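Local coordinates for protein succinylglutamate desuccinylase (Chromobacterium violaceum, PDB 1YW4) that probably hydrolyses N-succinyl-L-glutamate to succinate and L-glutamate with one zinc ion per subunit, the last step of arginine breakdown by the AST pathway, at residues M105-H113 and P194-T202; R83-L91 and R124-F135. All coordinates share one frame; numbering follows the deposited sequence.

Contact 1: residues M105-H113 and P194-T202; sequences MNRLFNGAH and PANTFSYFT
F109 lays its ring on the ring of F198 in an offset stack, with centroids 4.3 Å apart and planes at 16°. Followed outward, F109 CB first lies 3.5 Å from T197 O. CG and CD1 then run past the backbone of F198, and CE1 reaches F198 CB. That CB sits over the centre of the F109 face, a CH-pi contact. Along the other flank of the ring, over the same face, CD2 and CE2 meet F198 CD1, with CE2 3.4 Å from it, and CZ lies against F198 CG. CG of F109 stands anti to the carbonyl carbon (chi1 -69°), which carries the ring over the start of helix 198-205.

The backbone fixes the same residue. F109 N donates to N196 O at 3.1 Å. N106 OD1 accepts from F198 N at 3.0 Å (N-H...O 157°), in the first turn of the helix. T197 is the N-cap of that helix, and its OG1 accepts from Y200 N. F109 to A112 form a type I' turn. At its tip N110 ND2 makes a weak bond to N196 OD1, and a water joins that oxygen to N110 O. The N110 amide stands at the edge of the Y200 ring, whose OH bonds to H167.

The N106 side chain lies beside the zinc ligands H56 and H149 and about 6 Å from the zinc ion, so the contact borders the zinc site. F198 also meets H145 of strand 143-151 edge-to-face. F201 packs on E129 of helix 120-137, and S199 bonds to T212 of strand 209-215.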
loop_
_atom_site.group_PDB
_atom_site.type_symbol
_atom_site.label_atom_id
_atom_site.label_comp_id
_atom_site.label_asym_id
_atom_site.label_seq_id
_atom_site.Cartn_x
_atom_site.Cartn_y
_atom_site.Cartn_z
HETATM N N MSE A 105 2.856 16.472 25.763
HETATM C CA MSE A 105 3.519 15.303 26.318
HETATM C C MSE A 105 3.581 14.151 25.334
HETATM O O MSE A 105 4.545 13.384 25.341
HETATM C CB MSE A 105 2.838 14.847 27.609
HETATM C CG MSE A 105 3.567 13.702 28.319
HETATM SE SE MSE A 105 2.889 13.409 30.109
HETATM C CE MSE A 105 3.689 14.952 30.948
ATOM N N ASN A 106 2.580 14.011 24.472
ATOM C CA ASN A 106 2.659 12.902 23.538
ATOM C C ASN A 106 3.612 13.175 22.390
ATOM O O ASN A 106 3.542 12.551 21.333
ATOM C CB ASN A 106 1.291 12.478 23.017
ATOM C CG ASN A 106 1.192 10.964 22.893
ATOM O OD1 ASN A 106 1.921 10.244 23.579
ATOM N ND2 ASN A 106 0.298 10.477 22.041
ATOM N N ARG A 107 4.500 14.131 22.618
ATOM C CA ARG A 107 5.541 14.460 21.659
ATOM C C ARG A 107 6.850 14.374 22.450
ATOM O O ARG A 107 7.923 14.663 21.921
ATOM C CB ARG A 107 5.363 15.877 21.113
ATOM C CG ARG A 107 4.213 16.053 20.141
ATOM C CD ARG A 107 4.220 17.460 19.578
ATOM N NE ARG A 107 5.512 17.772 18.960
ATOM C CZ ARG A 107 5.925 19.001 18.664
ATOM N NH1 ARG A 107 7.114 19.187 18.104
ATOM N NH2 ARG A 107 5.149 20.044 18.937
ATOM N N LEU A 108 6.757 13.977 23.719
ATOM C CA LEU A 108 7.945 13.880 24.572
ATOM C C LEU A 108 8.398 12.468 24.948
ATOM O O LEU A 108 9.356 12.301 25.714
ATOM C CB LEU A 108 7.740 14.697 25.844
ATOM C CG LEU A 108 7.688 16.216 25.648
ATOM C CD1 LEU A 108 7.332 16.878 26.966
ATOM C CD2 LEU A 108 9.046 16.725 25.136
ATOM N N PHE A 109 7.710 11.456 24.428
ATOM C CA PHE A 109 8.088 10.078 24.700
ATOM C C PHE A 109 9.130 9.607 23.680
ATOM O O PHE A 109 9.558 10.377 22.815
ATOM C CB PHE A 109 6.858 9.158 24.670
ATOM C CG PHE A 109 5.909 9.378 25.819
ATOM C CD1 PHE A 109 4.753 10.143 25.652
ATOM C CD2 PHE A 109 6.182 8.827 27.078
ATOM C CE1 PHE A 109 3.875 10.364 26.721
ATOM C CE2 PHE A 109 5.316 9.040 28.158
ATOM C CZ PHE A 109 4.158 9.811 27.981
ATOM N N ASN A 110 9.526 8.341 23.788
ATOM C CA ASN A 110 10.540 7.756 22.910
ATOM C C ASN A 110 11.856 8.497 23.111
ATOM O O ASN A 110 12.675 8.599 22.198
ATOM C CB ASN A 110 10.102 7.825 21.438
ATOM C CG ASN A 110 11.064 7.105 20.500
ATOM O OD1 ASN A 110 11.535 6.009 20.799
ATOM N ND2 ASN A 110 11.349 7.717 19.354
ATOM N N GLY A 111 12.040 9.024 24.320
ATOM C CA GLY A 111 13.262 9.736 24.657
ATOM C C GLY A 111 13.304 11.205 24.278
ATOM O O GLY A 111 14.250 11.903 24.631
ATOM N N ALA A 112 12.284 11.678 23.569
ATOM C CA ALA A 112 12.231 13.067 23.135
ATOM C C ALA A 112 12.240 14.083 24.280
ATOM O O ALA A 112 12.537 15.266 24.069
ATOM C CB ALA A 112 11.004 13.288 22.254
ATOM N N HIS A 113 11.916 13.628 25.488
ATOM C CA HIS A 113 11.900 14.507 26.653
ATOM C C HIS A 113 13.302 15.068 26.930
ATOM O O HIS A 113 13.450 16.133 27.529
ATOM C CB HIS A 113 11.393 13.752 27.888
ATOM C CG HIS A 113 12.078 12.441 28.114
ATOM N ND1 HIS A 113 11.553 11.243 27.679
ATOM C CD2 HIS A 113 13.263 12.144 28.694
ATOM C CE1 HIS A 113 12.387 10.264 27.979
ATOM N NE2 HIS A 113 13.433 10.785 28.595
ATOM N N PRO A 194 8.938 5.844 13.147
ATOM C CA PRO A 194 8.935 6.015 14.603
ATOM C C PRO A 194 8.300 7.341 15.003
ATOM O O PRO A 194 8.397 8.330 14.269
ATOM C CB PRO A 194 10.419 5.958 14.962
ATOM C CG PRO A 194 11.081 6.513 13.728
ATOM C CD PRO A 194 10.314 5.814 12.627
ATOM N N ALA A 195 7.645 7.354 16.163
ATOM C CA ALA A 195 7.002 8.563 16.674
ATOM C C ALA A 195 7.343 8.744 18.143
ATOM O O ALA A 195 7.730 7.798 18.817
ATOM C CB ALA A 195 5.485 8.484 16.495
ATOM N N ASN A 196 7.188 9.963 18.637
ATOM C CA ASN A 196 7.506 10.256 20.027
ATOM C C ASN A 196 6.279 10.144 20.903
ATOM O O ASN A 196 6.073 10.943 21.815
ATOM C CB ASN A 196 8.122 11.649 20.120
ATOM C CG ASN A 196 9.381 11.754 19.304
ATOM O OD1 ASN A 196 10.222 10.864 19.364
ATOM N ND2 ASN A 196 9.524 12.831 18.537
ATOM N N THR A 197 5.474 9.124 20.613
ATOM C CA THR A 197 4.244 8.861 21.352
ATOM C C THR A 197 4.442 7.782 22.407
ATOM O O THR A 197 5.373 6.983 22.339
ATOM C CB THR A 197 3.134 8.398 20.415
ATOM O OG1 THR A 197 3.569 7.227 19.722
ATOM C CG2 THR A 197 2.797 9.483 19.411
ATOM N N PHE A 198 3.555 7.760 23.388
ATOM C CA PHE A 198 3.664 6.787 24.450
ATOM C C PHE A 198 3.476 5.370 23.903
ATOM O O PHE A 198 4.202 4.454 24.288
ATOM C CB PHE A 198 2.629 7.096 25.539
ATOM C CG PHE A 198 2.922 6.447 26.867
ATOM C CD1 PHE A 198 4.193 5.941 27.149
ATOM C CD2 PHE A 198 1.928 6.343 27.840
ATOM C CE1 PHE A 198 4.472 5.340 28.382
ATOM C CE2 PHE A 198 2.197 5.746 29.074
ATOM C CZ PHE A 198 3.475 5.240 29.343
ATOM N N SER A 199 2.520 5.189 22.992
ATOM C CA SER A 199 2.277 3.858 22.435
ATOM C C SER A 199 3.462 3.349 21.602
ATOM O O SER A 199 3.688 2.142 21.505
ATOM C CB SER A 199 0.987 3.830 21.599
ATOM O OG SER A 199 1.102 4.609 20.429
ATOM N N TYR A 200 4.212 4.256 20.987
ATOM C CA TYR A 200 5.371 3.829 20.217
ATOM C C TYR A 200 6.435 3.358 21.215
ATOM O O TYR A 200 7.025 2.290 21.048
ATOM C CB TYR A 200 5.939 4.980 19.384
ATOM C CG TYR A 200 7.200 4.581 18.656
ATOM C CD1 TYR A 200 7.159 3.642 17.633
ATOM C CD2 TYR A 200 8.441 5.089 19.037
ATOM C CE1 TYR A 200 8.317 3.211 17.009
ATOM C CE2 TYR A 200 9.608 4.668 18.423
ATOM C CZ TYR A 200 9.537 3.727 17.410
ATOM O OH TYR A 200 10.680 3.292 16.792
ATOM N N PHE A 201 6.666 4.162 22.254
ATOM C CA PHE A 201 7.659 3.827 23.276
ATOM C C PHE A 201 7.446 2.437 23.861
ATOM O O PHE A 201 8.380 1.632 23.913
ATOM C CB PHE A 201 7.646 4.849 24.424
ATOM C CG PHE A 201 8.517 4.449 25.590
ATOM C CD1 PHE A 201 9.910 4.523 25.497
ATOM C CD2 PHE A 201 7.951 3.910 26.745
ATOM C CE1 PHE A 201 10.725 4.061 26.534
ATOM C CE2 PHE A 201 8.758 3.444 27.789
ATOM C CZ PHE A 201 10.147 3.518 27.682
ATOM N N THR A 202 6.226 2.138 24.302
ATOM C CA THR A 202 5.972 0.825 24.897
ATOM C C THR A 202 6.069 -0.298 23.869
ATOM O O THR A 202 6.616 -1.370 24.149
ATOM C CB THR A 202 4.598 0.773 25.620
ATOM O OG1 THR A 202 3.554 1.150 24.719
ATOM C CG2 THR A 202 4.597 1.717 26.821
HETATM O O HOH W 1 0.286 7.149 22.422
HETATM O O HOH W 2 6.910 14.715 18.137
HETATM O O HOH W 3 13.046 10.471 20.224
#

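Contact 2: residues R83-L91 and R124-F135; sequences RLLVMFANL and RAAELETLAAEF
The F135 ring is sandwiched between two strand residues. L85 CB lies over the centre of one face, 3.7 Å from the ring centroid. The R83 guanidinium covers the opposite face off-centre, with planes at 23°, a stacked cation-pi pair. The backbone of R83 meets the ring edge, where R83 O is 3.4 Å from F135 CZ. The R83 group has F135 CE1 over one face and F135 O at its edge, in its plane. NH2 and NH1 both donate to that oxygen, at 2.9 Å from NH2 and 3.3 Å from NH1. The bend at chi3 (71°) turns the group back over the ring.

At the other end, the R124 guanidinium has L128 CD2 over one face. Its edge faces the strand end: NE donates to A89 O at 2.8 Å, nearly straight at 163° and in the carbonyl plane. NH2 makes weak bonds to F88 O and A89 O. NH1 forms a salt bridge with E127 OE1, one turn along the helix, and also bonds to P34 O.

Apolar groups fill the middle. M87 CE packs 3.5 Å from L128 CD2 and also meets L131 CB, while A89 CB meets L128 CD1. The helix runs antiparallel to strand 83-88, with axes 10.4 Å apart, as a helix lying on the sheet of this alpha/beta catalytic domain.

Two arginines thus bracket a greasy centre and bond to backbone carbonyls at both ends. R83 also reaches G41 O and S48 OG. These oxygens and the F135 ring probably stabilise its positive charge, and that of R124 is probably offset by E127.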
loop_
_atom_site.group_PDB
_atom_site.type_symbol
_atom_site.label_atom_id
_atom_site.label_comp_id
_atom_site.label_asym_id
_atom_site.label_seq_id
_atom_site.Cartn_x
_atom_site.Cartn_y
_atom_site.Cartn_z
ATOM N N ARG A 83 -2.367 -8.086 35.665
ATOM C CA ARG A 83 -1.469 -7.138 36.303
ATOM C C ARG A 83 -1.902 -5.837 35.636
ATOM O O ARG A 83 -1.781 -5.699 34.424
ATOM C CB ARG A 83 -0.017 -7.428 35.944
ATOM C CG ARG A 83 0.541 -8.699 36.557
ATOM C CD ARG A 83 2.001 -8.868 36.194
ATOM N NE ARG A 83 2.872 -7.900 36.862
ATOM C CZ ARG A 83 3.707 -7.081 36.225
ATOM N NH1 ARG A 83 4.470 -6.254 36.910
ATOM N NH2 ARG A 83 3.767 -7.079 34.900
ATOM N N LEU A 84 -2.406 -4.893 36.425
ATOM C CA LEU A 84 -2.887 -3.627 35.894
ATOM C C LEU A 84 -2.152 -2.392 36.401
ATOM O O LEU A 84 -2.007 -2.187 37.606
ATOM C CB LEU A 84 -4.379 -3.479 36.218
ATOM C CG LEU A 84 -5.067 -2.128 35.981
ATOM C CD1 LEU A 84 -5.018 -1.797 34.502
ATOM C CD2 LEU A 84 -6.513 -2.162 36.466
ATOM N N LEU A 85 -1.697 -1.565 35.473
ATOM C CA LEU A 85 -1.055 -0.310 35.836
ATOM C C LEU A 85 -1.865 0.819 35.192
ATOM O O LEU A 85 -2.009 0.863 33.977
ATOM C CB LEU A 85 0.379 -0.261 35.325
ATOM C CG LEU A 85 1.109 1.072 35.543
ATOM C CD1 LEU A 85 1.069 1.489 37.014
ATOM C CD2 LEU A 85 2.553 0.918 35.083
ATOM N N VAL A 86 -2.412 1.708 36.015
ATOM C CA VAL A 86 -3.175 2.844 35.517
ATOM C C VAL A 86 -2.333 4.106 35.675
ATOM O O VAL A 86 -1.732 4.340 36.732
ATOM C CB VAL A 86 -4.494 3.050 36.293
ATOM C CG1 VAL A 86 -5.175 4.332 35.827
ATOM C CG2 VAL A 86 -5.433 1.859 36.064
HETATM N N MSE A 87 -2.289 4.900 34.612
HETATM C CA MSE A 87 -1.548 6.146 34.626
HETATM C C MSE A 87 -2.390 7.353 34.229
HETATM O O MSE A 87 -2.928 7.407 33.127
HETATM C CB MSE A 87 -0.369 6.087 33.666
HETATM C CG MSE A 87 0.728 5.146 34.039
HETATM SE SE MSE A 87 2.140 5.235 32.744
HETATM C CE MSE A 87 3.659 4.933 33.848
ATOM N N PHE A 88 -2.535 8.298 35.151
ATOM C CA PHE A 88 -3.222 9.552 34.867
ATOM C C PHE A 88 -1.960 10.337 34.492
ATOM O O PHE A 88 -1.269 10.879 35.352
ATOM C CB PHE A 88 -3.883 10.100 36.136
ATOM C CG PHE A 88 -5.031 9.254 36.629
ATOM C CD1 PHE A 88 -4.957 8.601 37.854
ATOM C CD2 PHE A 88 -6.159 9.064 35.833
ATOM C CE1 PHE A 88 -5.991 7.763 38.275
ATOM C CE2 PHE A 88 -7.203 8.224 36.245
ATOM C CZ PHE A 88 -7.118 7.574 37.465
ATOM N N ALA A 89 -1.670 10.352 33.196
ATOM C CA ALA A 89 -0.444 10.923 32.643
ATOM C C ALA A 89 -0.013 12.346 32.919
ATOM O O ALA A 89 1.010 12.566 33.577
ATOM C CB ALA A 89 -0.398 10.655 31.148
ATOM N N ASN A 90 -0.753 13.313 32.406
ATOM C CA ASN A 90 -0.378 14.697 32.616
ATOM C C ASN A 90 -1.257 15.279 33.712
ATOM O O ASN A 90 -2.263 15.921 33.428
ATOM C CB ASN A 90 -0.551 15.485 31.313
ATOM C CG ASN A 90 0.235 16.772 31.313
ATOM O OD1 ASN A 90 0.482 17.352 32.367
ATOM N ND2 ASN A 90 0.630 17.230 30.130
ATOM N N LEU A 91 -0.870 15.064 34.967
ATOM C CA LEU A 91 -1.659 15.544 36.105
ATOM C C LEU A 91 -1.949 17.035 36.125
ATOM O O LEU A 91 -3.094 17.447 36.342
ATOM C CB LEU A 91 -0.988 15.152 37.422
ATOM C CG LEU A 91 -1.091 13.681 37.836
ATOM C CD1 LEU A 91 -0.166 13.439 39.033
ATOM C CD2 LEU A 91 -2.535 13.332 38.187
ATOM N N ARG A 124 8.193 14.314 33.699
ATOM C CA ARG A 124 7.076 13.407 33.891
ATOM C C ARG A 124 7.060 12.314 32.818
ATOM O O ARG A 124 6.846 11.138 33.112
ATOM C CB ARG A 124 5.773 14.202 33.872
ATOM C CG ARG A 124 4.525 13.345 33.925
ATOM C CD ARG A 124 4.430 12.533 35.207
ATOM N NE ARG A 124 3.069 12.008 35.328
ATOM C CZ ARG A 124 2.596 11.350 36.377
ATOM N NH1 ARG A 124 3.369 11.107 37.427
ATOM N NH2 ARG A 124 1.334 10.952 36.376
ATOM N N ALA A 125 7.290 12.698 31.568
ATOM C CA ALA A 125 7.321 11.732 30.486
ATOM C C ALA A 125 8.390 10.660 30.756
ATOM O O ALA A 125 8.141 9.464 30.565
ATOM C CB ALA A 125 7.611 12.444 29.150
ATOM N N ALA A 126 9.582 11.084 31.190
ATOM C CA ALA A 126 10.670 10.141 31.474
ATOM C C ALA A 126 10.308 9.201 32.621
ATOM O O ALA A 126 10.636 8.015 32.600
ATOM C CB ALA A 126 11.968 10.904 31.806
ATOM N N GLU A 127 9.612 9.740 33.615
ATOM C CA GLU A 127 9.186 8.939 34.756
ATOM C C GLU A 127 8.186 7.871 34.296
ATOM O O GLU A 127 8.263 6.711 34.710
ATOM C CB GLU A 127 8.553 9.845 35.813
ATOM C CG GLU A 127 7.943 9.106 36.993
ATOM C CD GLU A 127 7.379 10.050 38.028
ATOM O OE1 GLU A 127 6.385 10.744 37.741
ATOM O OE2 GLU A 127 7.932 10.106 39.138
ATOM N N LEU A 128 7.256 8.265 33.432
ATOM C CA LEU A 128 6.243 7.343 32.924
ATOM C C LEU A 128 6.865 6.242 32.061
ATOM O O LEU A 128 6.401 5.093 32.079
ATOM C CB LEU A 128 5.181 8.115 32.131
ATOM C CG LEU A 128 4.344 9.144 32.917
ATOM C CD1 LEU A 128 3.391 9.839 31.953
ATOM C CD2 LEU A 128 3.561 8.472 34.054
ATOM N N GLU A 129 7.892 6.595 31.289
ATOM C CA GLU A 129 8.591 5.619 30.446
ATOM C C GLU A 129 9.226 4.571 31.353
ATOM O O GLU A 129 9.056 3.368 31.171
ATOM C CB GLU A 129 9.714 6.289 29.628
ATOM C CG GLU A 129 9.260 7.305 28.583
ATOM C CD GLU A 129 10.368 7.682 27.607
ATOM O OE1 GLU A 129 11.555 7.544 27.971
ATOM O OE2 GLU A 129 10.058 8.123 26.480
ATOM N N THR A 130 9.956 5.045 32.350
ATOM C CA THR A 130 10.634 4.153 33.286
ATOM C C THR A 130 9.653 3.220 34.002
ATOM O O THR A 130 9.871 2.013 34.054
ATOM C CB THR A 130 11.427 4.975 34.313
ATOM O OG1 THR A 130 12.383 5.790 33.622
ATOM C CG2 THR A 130 12.149 4.067 35.291
ATOM N N LEU A 131 8.581 3.783 34.558
ATOM C CA LEU A 131 7.573 2.985 35.244
ATOM C C LEU A 131 6.986 1.922 34.313
ATOM O O LEU A 131 6.852 0.768 34.699
ATOM C CB LEU A 131 6.461 3.887 35.786
ATOM C CG LEU A 131 6.702 4.550 37.152
ATOM C CD1 LEU A 131 8.063 5.216 37.180
ATOM C CD2 LEU A 131 5.598 5.585 37.440
ATOM N N ALA A 132 6.642 2.310 33.088
ATOM C CA ALA A 132 6.091 1.375 32.121
ATOM C C ALA A 132 7.116 0.300 31.812
ATOM O O ALA A 132 6.776 -0.877 31.749
ATOM C CB ALA A 132 5.692 2.103 30.831
ATOM N N ALA A 133 8.375 0.695 31.623
ATOM C CA ALA A 133 9.419 -0.281 31.327
ATOM C C ALA A 133 9.556 -1.307 32.455
ATOM O O ALA A 133 9.631 -2.506 32.196
ATOM C CB ALA A 133 10.756 0.418 31.094
ATOM N N GLU A 134 9.584 -0.839 33.700
ATOM C CA GLU A 134 9.726 -1.745 34.836
ATOM C C GLU A 134 8.490 -2.627 34.987
ATOM O O GLU A 134 8.587 -3.792 35.366
ATOM C CB GLU A 134 9.976 -0.954 36.124
ATOM C CG GLU A 134 11.203 -0.056 36.051
ATOM C CD GLU A 134 11.440 0.731 37.337
ATOM O OE1 GLU A 134 10.457 1.025 38.054
ATOM O OE2 GLU A 134 12.609 1.068 37.626
ATOM N N PHE A 135 7.328 -2.067 34.676
ATOM C CA PHE A 135 6.085 -2.816 34.761
ATOM C C PHE A 135 6.064 -3.973 33.772
ATOM O O PHE A 135 5.736 -5.106 34.126
ATOM C CB PHE A 135 4.893 -1.908 34.457
ATOM C CG PHE A 135 3.573 -2.623 34.450
ATOM C CD1 PHE A 135 3.030 -3.111 35.632
ATOM C CD2 PHE A 135 2.847 -2.763 33.269
ATOM C CE1 PHE A 135 1.779 -3.721 35.645
ATOM C CE2 PHE A 135 1.594 -3.372 33.266
ATOM C CZ PHE A 135 1.059 -3.851 34.461
HETATM O O HOH W 4 7.499 -5.390 37.216
#

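In the fold
From the N terminus the chain runs through strand 83-88, helix 91-96 and a loop holding residues 105-113, then enters helix 120-137. Contact 2 closes this first loop by laying the helix along the strand. Residues 105-113 lie inside that loop, but their partner, 194-202, comes much later, after strands 143-151, 160-163 and 187-190. Contact 1 therefore closes a longer loop that crosses the first. The two contacts touch where G111 N meets E129 OE2 of helix 120-137, a probable hydrogen bond, and where M87 and A132 reach F198. Together they tie the strand-helix layer and helix 198-205 to the loop beside the zinc site.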